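Local coordinates for Pbp related beta-lactamase (Pyrococcus abyssi, PDB 2QMI), which probably acts as a serine peptidase of the penicillin-binding protein and beta-lactamase family, assembled as a self-compartmentalizing octamer, at residues V178-Y183 with S197-E202; Y160-Y165 with T232-L237. All coordinates share one frame; numbering follows the deposited sequence.

Overall arrangement
Both contacts belong to the beta-lactamase family region, on the same side of the chain's centre, with their own centres about 14 Å apart. Along the chain the order is 160-165, 178-183, 197-202, 232-237, so contact 1 falls between the two halves of contact 2. Helix 162-176, which begins in contact 2, is followed directly by helix 180-189, which begins in contact 1. The loop 232-237 joins the two: Ala233 packs on Tyr180, Leu237 on Phe199 and Thr232 on Glu181. Contact 2 carries Tyr160 of the probable active site, while contact 1 packs against that loop, farther from the chain's centre; the loop thus connects the probable active-site region to the packing of helix 180-189.

Contact 1: V178-Y183 with S197-E202; sequences VSYEEY and SYFFKE
Glu181 and Tyr180, in the first turn of helix 180-189, meet Phe199 and Phe200, which lead into the short helix 201-204. The aliphatic part of Glu181 carries most of the packing. Its CG stands over one face of the Phe199 ring in a CH-pi contact, 4.2 Å from the ring centroid and displaced toward the rim. On the Phe200 side, Glu181 CB lies 3.5 Å from CZ of that ring. The Glu181 and Phe200 side chains cross at about a right angle, and the bend at chi2 (101°) of the glutamate brings its OE2 to 3.8 Å from Phe200 CE1, with the carboxylate and ring planes only 30° apart. Phe199 and Phe200 also pack on each other, the CB of Phe199 sitting over the centre of the Phe200 ring.

The aromatic contact is oblique: the Tyr180 and Phe199 rings have centroids 5.7 Å apart, and CE2 of Tyr180 reaches CZ of Phe199 at 3.6 Å. The contact thereby joins helix 180-189 to the approach of helix 201-204 in the beta-lactamase-type domain. Ser179 is the N-cap of helix 180-189 and forms a capping box with Glu182: Ser179 N donates to Glu182 OE2 at 3.0 Å, from above the carboxylate plane, while Glu182 N returns a bond to Ser179 OG, an atom less surely placed.

No hydrogen bond crosses between the segments. With CG anti to the backbone N (chi1 167°), Tyr180 extends toward helix 61-74, where its hydroxyl is hydrogen-bonded to Thr65. Tyr180 N is bound by Glu173 of helix 162-176. Lys201 packs on Ala45 of a neighbouring subunit.

Contact 2: Y160-Y165 with T232-L237; sequences YLNTGY and TADGGL
Tyr165, in the first turn of helix 162-176, meets Asp234 of the loop 232-237, with Tyr165 CB 4.0 Å from Asp234 CB. The tyrosine sets out toward the loop; the ring then swings off, and its hydroxyl hydrogen-bonds Leu105 O. Ala233 O lies at the ring's edge, near its plane. On the backbone side of the same tyrosine, the methyl of Ala233 is pressed against Tyr165 O, at 3.0 Å from CB, a tight fit.

The CB of Asp234 points at the start of the helix and lies 3.5 Å from Asn162 O. From there the carboxylate runs past Asn162, on a course roughly opposite to that of the Tyr165 ring. CG sits between the backbone N and the carbonyl carbon (chi1 56°), which places Asp234 OD2 3.8 Å from Asn162 CB. OD2 is also hydrogen-bonded to the hydroxyl of Tyr116. No direct hydrogen bond joins the segments, but a water makes weak bonds to Asn162 OD1 and Asp234 O. Lys62 NZ also hydrogen-bonds both oxygens and so bridges the two segments. Tyr160 OH binds Lys62 as well as Ser59, an arrangement consistent with the SxxK and (S/Y)xN motifs of the penicillin-binding proteins, with Ser59 as the probable nucleophile. The loop turns tightly, Thr232 O accepting from both Gly235 N and Gly236 N.

The contact is buried; Tyr165 touches Lys62 and Thr65 of helix 61-74, and Asn162 packs on helix 116-124, while the loop 232-237 runs on into strand 238-239.

Contact 1: V178-Y183 with S197-E202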
ATOM      1  N   VAL A 178     -48.285  -9.051  33.987  1.00 23.80           N
ATOM      2  CA  VAL A 178     -48.208  -8.971  32.527  1.00 23.16           C
ATOM      3  C   VAL A 178     -46.795  -8.597  32.061  1.00 22.53           C
ATOM      4  O   VAL A 178     -45.901  -8.360  32.877  1.00 22.36           O
ATOM      5  CB  VAL A 178     -49.236  -7.946  31.952  1.00 24.10           C
ATOM      6  CG1 VAL A 178     -50.661  -8.426  32.219  1.00 23.22           C
ATOM      7  CG2 VAL A 178     -49.020  -6.576  32.572  1.00 23.41           C
ATOM      8  N   SER A 179     -46.583  -8.557  30.752  1.00 22.37           N
ATOM      9  CA  SER A 179     -45.263  -8.213  30.229  1.00 23.45           C
ATOM     10  C   SER A 179     -44.994  -6.732  30.475  1.00 23.18           C
ATOM     11  O   SER A 179     -45.935  -5.939  30.621  1.00 25.71           O
ATOM     12  CB  SER A 179     -45.180  -8.506  28.727  1.00 21.02           C
ATOM     13  OG  SER A 179     -45.914  -7.553  27.979  1.00 20.98           O
ATOM     14  N   TYR A 180     -43.715  -6.366  30.532  1.00 23.05           N
ATOM     15  CA  TYR A 180     -43.317  -4.973  30.749  1.00 23.05           C
ATOM     16  C   TYR A 180     -43.857  -4.076  29.640  1.00 22.85           C
ATOM     17  O   TYR A 180     -44.321  -2.964  29.891  1.00 20.75           O
ATOM     18  CB  TYR A 180     -41.786  -4.843  30.782  1.00 23.17           C
ATOM     19  CG  TYR A 180     -41.308  -3.409  30.680  1.00 23.29           C
ATOM     20  CD1 TYR A 180     -41.433  -2.531  31.762  1.00 22.39           C
ATOM     21  CD2 TYR A 180     -40.809  -2.905  29.479  1.00 22.90           C
ATOM     22  CE1 TYR A 180     -41.079  -1.190  31.647  1.00 22.45           C
ATOM     23  CE2 TYR A 180     -40.453  -1.559  29.353  1.00 22.93           C
ATOM     24  CZ  TYR A 180     -40.594  -0.709  30.439  1.00 23.37           C
ATOM     25  OH  TYR A 180     -40.276   0.628  30.309  1.00 22.63           O
ATOM     26  N   GLU A 181     -43.780  -4.563  28.408  1.00 23.86           N
ATOM     27  CA  GLU A 181     -44.254  -3.798  27.269  1.00 24.29           C
ATOM     28  C   GLU A 181     -45.748  -3.507  27.339  1.00 24.59           C
ATOM     29  O   GLU A 181     -46.163  -2.372  27.116  1.00 24.94           O
ATOM     30  CB  GLU A 181     -43.911  -4.521  25.965  1.00 25.34           C
ATOM     31  CG  GLU A 181     -42.412  -4.667  25.738  1.00 27.63           C
ATOM     32  CD  GLU A 181     -41.886  -6.049  26.088  1.00 29.51           C
ATOM     33  OE1 GLU A 181     -42.283  -6.616  27.131  1.00 29.65           O
ATOM     34  OE2 GLU A 181     -41.057  -6.566  25.310  1.00 31.52           O
ATOM     35  N   GLU A 182     -46.562  -4.515  27.645  1.00 26.13           N
ATOM     36  CA  GLU A 182     -48.002  -4.278  27.735  1.00 27.38           C
ATOM     37  C   GLU A 182     -48.377  -3.434  28.952  1.00 25.91           C
ATOM     38  O   GLU A 182     -49.394  -2.747  28.937  1.00 25.59           O
ATOM     39  CB  GLU A 182     -48.798  -5.601  27.718  1.00 30.32           C
ATOM     40  CG  GLU A 182     -48.517  -6.605  28.827  1.00 35.65           C
ATOM     41  CD  GLU A 182     -49.268  -7.947  28.618  1.00 38.50           C
ATOM     42  OE1 GLU A 182     -50.530  -7.932  28.547  1.00 38.73           O
ATOM     43  OE2 GLU A 182     -48.593  -9.012  28.524  1.00 37.98           O
ATOM     44  N   TYR A 183     -47.564  -3.463  30.004  1.00 24.67           N
ATOM     45  CA  TYR A 183     -47.883  -2.645  31.172  1.00 23.71           C
ATOM     46  C   TYR A 183     -47.710  -1.157  30.837  1.00 23.54           C
ATOM     47  O   TYR A 183     -48.544  -0.328  31.216  1.00 23.08           O
ATOM     48  CB  TYR A 183     -46.991  -2.990  32.365  1.00 24.19           C
ATOM     49  CG  TYR A 183     -47.454  -2.310  33.638  1.00 25.73           C
ATOM     50  CD1 TYR A 183     -48.483  -2.856  34.407  1.00 26.11           C
ATOM     51  CD2 TYR A 183     -46.917  -1.085  34.035  1.00 25.64           C
ATOM     52  CE1 TYR A 183     -48.966  -2.197  35.534  1.00 26.31           C
ATOM     53  CE2 TYR A 183     -47.396  -0.415  35.165  1.00 26.22           C
ATOM     54  CZ  TYR A 183     -48.420  -0.977  35.902  1.00 26.25           C
ATOM     55  OH  TYR A 183     -48.926  -0.307  36.986  1.00 26.00           O
ATOM     56  N   SER A 197     -46.254   5.591  19.860  1.00 22.22           N
ATOM     57  CA  SER A 197     -45.087   5.292  20.676  1.00 22.40           C
ATOM     58  C   SER A 197     -45.059   3.766  20.707  1.00 22.42           C
ATOM     59  O   SER A 197     -46.026   3.149  21.143  1.00 21.75           O
ATOM     60  CB  SER A 197     -45.269   5.868  22.081  1.00 20.78           C
ATOM     61  OG  SER A 197     -45.440   7.278  22.025  1.00 20.95           O
ATOM     62  N   TYR A 198     -43.965   3.155  20.256  1.00 22.88           N
ATOM     63  CA  TYR A 198     -43.908   1.694  20.187  1.00 24.16           C
ATOM     64  C   TYR A 198     -42.726   0.969  20.839  1.00 24.41           C
ATOM     65  O   TYR A 198     -41.746   1.582  21.267  1.00 24.97           O
ATOM     66  CB  TYR A 198     -43.941   1.265  18.722  1.00 24.47           C
ATOM     67  CG  TYR A 198     -44.918   2.008  17.827  1.00 25.34           C
ATOM     68  CD1 TYR A 198     -46.279   1.685  17.813  1.00 26.37           C
ATOM     69  CD2 TYR A 198     -44.470   2.995  16.948  1.00 25.87           C
ATOM     70  CE1 TYR A 198     -47.168   2.322  16.941  1.00 25.91           C
ATOM     71  CE2 TYR A 198     -45.349   3.635  16.075  1.00 26.86           C
ATOM     72  CZ  TYR A 198     -46.693   3.294  16.076  1.00 26.68           C
ATOM     73  OH  TYR A 198     -47.553   3.927  15.208  1.00 27.24           O
ATOM     74  N   PHE A 199     -42.840  -0.359  20.869  1.00 24.14           N
ATOM     75  CA  PHE A 199     -41.815  -1.265  21.392  1.00 23.44           C
ATOM     76  C   PHE A 199     -41.502  -2.330  20.343  1.00 24.26           C
ATOM     77  O   PHE A 199     -40.339  -2.648  20.081  1.00 22.16           O
ATOM     78  CB  PHE A 199     -42.304  -1.980  22.657  1.00 22.78           C
ATOM     79  CG  PHE A 199     -41.999  -1.250  23.928  1.00 22.79           C
ATOM     80  CD1 PHE A 199     -40.681  -1.078  24.344  1.00 22.13           C
ATOM     81  CD2 PHE A 199     -43.024  -0.741  24.715  1.00 21.51           C
ATOM     82  CE1 PHE A 199     -40.387  -0.409  25.528  1.00 22.26           C
ATOM     83  CE2 PHE A 199     -42.741  -0.070  25.901  1.00 21.93           C
ATOM     84  CZ  PHE A 199     -41.420   0.098  26.309  1.00 21.85           C
ATOM     85  N   PHE A 200     -42.563  -2.871  19.747  1.00 25.59           N
ATOM     86  CA  PHE A 200     -42.459  -3.935  18.754  1.00 25.38           C
ATOM     87  C   PHE A 200     -42.279  -3.443  17.318  1.00 25.78           C
ATOM     88  O   PHE A 200     -42.983  -2.537  16.857  1.00 24.59           O
ATOM     89  CB  PHE A 200     -43.697  -4.828  18.849  1.00 25.57           C
ATOM     90  CG  PHE A 200     -44.026  -5.255  20.257  1.00 26.70           C
ATOM     91  CD1 PHE A 200     -43.144  -6.056  20.982  1.00 26.94           C
ATOM     92  CD2 PHE A 200     -45.208  -4.839  20.868  1.00 27.51           C
ATOM     93  CE1 PHE A 200     -43.430  -6.436  22.289  1.00 26.30           C
ATOM     94  CE2 PHE A 200     -45.503  -5.215  22.183  1.00 26.68           C
ATOM     95  CZ  PHE A 200     -44.604  -6.018  22.890  1.00 26.42           C
ATOM     96  N   LYS A 201     -41.325  -4.063  16.627  1.00 23.98           N
ATOM     97  CA  LYS A 201     -40.995  -3.741  15.246  1.00 24.30           C
ATOM     98  C   LYS A 201     -42.180  -3.872  14.303  1.00 24.22           C
ATOM     99  O   LYS A 201     -42.281  -3.144  13.312  1.00 23.42           O
ATOM    100  CB  LYS A 201     -39.875  -4.658  14.768  1.00 25.12           C
ATOM    101  CG  LYS A 201     -40.203  -6.138  14.906  1.00 27.00           C
ATOM    102  CD  LYS A 201     -39.087  -6.997  14.320  1.00 27.80           C
ATOM    103  CE  LYS A 201     -37.800  -6.836  15.116  1.00 28.06           C
ATOM    104  NZ  LYS A 201     -37.929  -7.411  16.493  1.00 26.01           N
ATOM    105  N   GLU A 202     -43.070  -4.809  14.608  1.00 24.04           N
ATOM    106  CA  GLU A 202     -44.245  -5.035  13.780  1.00 25.39           C
ATOM    107  C   GLU A 202     -45.129  -3.781  13.712  1.00 24.87           C
ATOM    108  O   GLU A 202     -45.669  -3.454  12.654  1.00 24.09           O
ATOM    109  CB  GLU A 202     -45.043  -6.244  14.305  1.00 24.77           C
ATOM    110  CG  GLU A 202     -44.298  -7.577  14.178  1.00 27.87           C
ATOM    111  CD  GLU A 202     -43.601  -8.013  15.474  1.00 30.14           C
ATOM    112  OE1 GLU A 202     -43.057  -7.152  16.199  1.00 29.49           O
ATOM    113  OE2 GLU A 202     -43.590  -9.234  15.760  1.00 31.64           O
TER

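Contact 2: Y160-Y165 with T232-L237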
ATOM      1  N   TYR A 160     -24.060   4.731  36.813  1.00 19.09           N
ATOM      2  CA  TYR A 160     -25.135   4.545  35.848  1.00 19.28           C
ATOM      3  C   TYR A 160     -25.126   3.084  35.409  1.00 19.68           C
ATOM      4  O   TYR A 160     -24.178   2.614  34.777  1.00 20.91           O
ATOM      5  CB  TYR A 160     -24.932   5.459  34.645  1.00 20.97           C
ATOM      6  CG  TYR A 160     -26.147   5.603  33.753  1.00 20.84           C
ATOM      7  CD1 TYR A 160     -27.250   6.345  34.158  1.00 20.47           C
ATOM      8  CD2 TYR A 160     -26.179   5.013  32.494  1.00 20.62           C
ATOM      9  CE1 TYR A 160     -28.352   6.501  33.328  1.00 21.70           C
ATOM     10  CE2 TYR A 160     -27.273   5.157  31.659  1.00 21.71           C
ATOM     11  CZ  TYR A 160     -28.355   5.903  32.078  1.00 22.32           C
ATOM     12  OH  TYR A 160     -29.434   6.059  31.237  1.00 23.48           O
ATOM     13  N   LEU A 161     -26.187   2.367  35.762  1.00 20.39           N
ATOM     14  CA  LEU A 161     -26.295   0.949  35.446  1.00 19.81           C
ATOM     15  C   LEU A 161     -27.549   0.619  34.637  1.00 20.82           C
ATOM     16  O   LEU A 161     -28.656   0.618  35.180  1.00 18.95           O
ATOM     17  CB  LEU A 161     -26.310   0.151  36.747  1.00 19.97           C
ATOM     18  CG  LEU A 161     -26.375  -1.374  36.674  1.00 20.79           C
ATOM     19  CD1 LEU A 161     -25.100  -1.910  36.040  1.00 21.88           C
ATOM     20  CD2 LEU A 161     -26.558  -1.937  38.076  1.00 20.53           C
ATOM     21  N   ASN A 162     -27.376   0.330  33.348  1.00 19.97           N
ATOM     22  CA  ASN A 162     -28.514  -0.015  32.498  1.00 20.09           C
ATOM     23  C   ASN A 162     -29.179  -1.309  32.965  1.00 19.85           C
ATOM     24  O   ASN A 162     -30.395  -1.455  32.885  1.00 20.12           O
ATOM     25  CB  ASN A 162     -28.084  -0.172  31.041  1.00 20.51           C
ATOM     26  CG  ASN A 162     -27.893   1.163  30.338  1.00 21.63           C
ATOM     27  OD1 ASN A 162     -28.778   2.025  30.355  1.00 22.42           O
ATOM     28  ND2 ASN A 162     -26.737   1.334  29.702  1.00 20.32           N
ATOM     29  N   THR A 163     -28.375  -2.249  33.444  1.00 19.99           N
ATOM     30  CA  THR A 163     -28.899  -3.520  33.936  1.00 20.54           C
ATOM     31  C   THR A 163     -29.838  -3.241  35.116  1.00 22.08           C
ATOM     32  O   THR A 163     -30.706  -4.051  35.442  1.00 22.39           O
ATOM     33  CB  THR A 163     -27.747  -4.454  34.385  1.00 19.30           C
ATOM     34  OG1 THR A 163     -26.917  -4.768  33.256  1.00 19.80           O
ATOM     35  CG2 THR A 163     -28.295  -5.742  34.984  1.00 17.55           C
ATOM     36  N   GLY A 164     -29.658  -2.087  35.752  1.00 21.07           N
ATOM     37  CA  GLY A 164     -30.513  -1.717  36.861  1.00 21.08           C
ATOM     38  C   GLY A 164     -31.963  -1.569  36.421  1.00 21.61           C
ATOM     39  O   GLY A 164     -32.871  -2.007  37.126  1.00 20.68           O
ATOM     40  N   TYR A 165     -32.195  -0.962  35.260  1.00 20.05           N
ATOM     41  CA  TYR A 165     -33.567  -0.785  34.785  1.00 21.65           C
ATOM     42  C   TYR A 165     -34.110  -1.999  34.057  1.00 21.32           C
ATOM     43  O   TYR A 165     -35.312  -2.106  33.827  1.00 20.36           O
ATOM     44  CB  TYR A 165     -33.697   0.474  33.921  1.00 21.38           C
ATOM     45  CG  TYR A 165     -33.913   1.716  34.761  1.00 21.10           C
ATOM     46  CD1 TYR A 165     -35.029   2.527  34.573  1.00 20.30           C
ATOM     47  CD2 TYR A 165     -33.016   2.049  35.779  1.00 21.27           C
ATOM     48  CE1 TYR A 165     -35.251   3.646  35.384  1.00 21.65           C
ATOM     49  CE2 TYR A 165     -33.224   3.154  36.590  1.00 20.52           C
ATOM     50  CZ  TYR A 165     -34.343   3.949  36.391  1.00 20.00           C
ATOM     51  OH  TYR A 165     -34.546   5.028  37.209  1.00 18.59           O
ATOM     52  N   THR A 232     -35.416  -3.105  26.259  1.00 22.69           N
ATOM     53  CA  THR A 232     -36.765  -2.716  26.686  1.00 22.95           C
ATOM     54  C   THR A 232     -36.907  -1.650  27.783  1.00 22.57           C
ATOM     55  O   THR A 232     -37.031  -0.464  27.486  1.00 22.58           O
ATOM     56  CB  THR A 232     -37.578  -3.952  27.148  1.00 23.75           C
ATOM     57  OG1 THR A 232     -36.826  -4.679  28.130  1.00 26.21           O
ATOM     58  CG2 THR A 232     -37.888  -4.859  25.976  1.00 25.94           C
ATOM     59  N   ALA A 233     -36.914  -2.086  29.044  1.00 21.91           N
ATOM     60  CA  ALA A 233     -37.080  -1.193  30.192  1.00 22.31           C
ATOM     61  C   ALA A 233     -35.996  -0.117  30.366  1.00 22.87           C
ATOM     62  O   ALA A 233     -36.276   0.968  30.876  1.00 21.88           O
ATOM     63  CB  ALA A 233     -37.198  -2.019  31.472  1.00 20.96           C
ATOM     64  N   ASP A 234     -34.770  -0.417  29.945  1.00 23.06           N
ATOM     65  CA  ASP A 234     -33.666   0.531  30.067  1.00 22.29           C
ATOM     66  C   ASP A 234     -33.545   1.512  28.898  1.00 22.50           C
ATOM     67  O   ASP A 234     -32.813   2.497  28.991  1.00 23.72           O
ATOM     68  CB  ASP A 234     -32.350  -0.228  30.260  1.00 22.69           C
ATOM     69  CG  ASP A 234     -32.078  -1.219  29.154  1.00 22.22           C
ATOM     70  OD1 ASP A 234     -33.044  -1.721  28.542  1.00 22.74           O
ATOM     71  OD2 ASP A 234     -30.895  -1.509  28.906  1.00 22.39           O
ATOM     72  N   GLY A 235     -34.253   1.256  27.798  1.00 22.73           N
ATOM     73  CA  GLY A 235     -34.183   2.180  26.677  1.00 21.79           C
ATOM     74  C   GLY A 235     -34.600   1.674  25.309  1.00 21.18           C
ATOM     75  O   GLY A 235     -33.886   1.903  24.339  1.00 22.18           O
ATOM     76  N   GLY A 236     -35.760   1.029  25.208  1.00 20.42           N
ATOM     77  CA  GLY A 236     -36.186   0.500  23.923  1.00 19.74           C
ATOM     78  C   GLY A 236     -37.422   1.109  23.293  1.00 20.35           C
ATOM     79  O   GLY A 236     -37.940   0.600  22.304  1.00 21.47           O
ATOM     80  N   LEU A 237     -37.893   2.216  23.838  1.00 21.13           N
ATOM     81  CA  LEU A 237     -39.085   2.842  23.297  1.00 20.98           C
ATOM     82  C   LEU A 237     -38.792   3.766  22.106  1.00 20.81           C
ATOM     83  O   LEU A 237     -37.786   4.483  22.086  1.00 19.97           O
ATOM     84  CB  LEU A 237     -39.797   3.611  24.416  1.00 21.10           C
ATOM     85  CG  LEU A 237     -41.234   4.082  24.197  1.00 23.86           C
ATOM     86  CD1 LEU A 237     -42.166   2.889  23.972  1.00 22.83           C
ATOM     87  CD2 LEU A 237     -41.664   4.878  25.415  1.00 24.60           C
TER
HETATM   88  O   HOH W   1     -30.153   1.507  27.395  1.00 34.74           O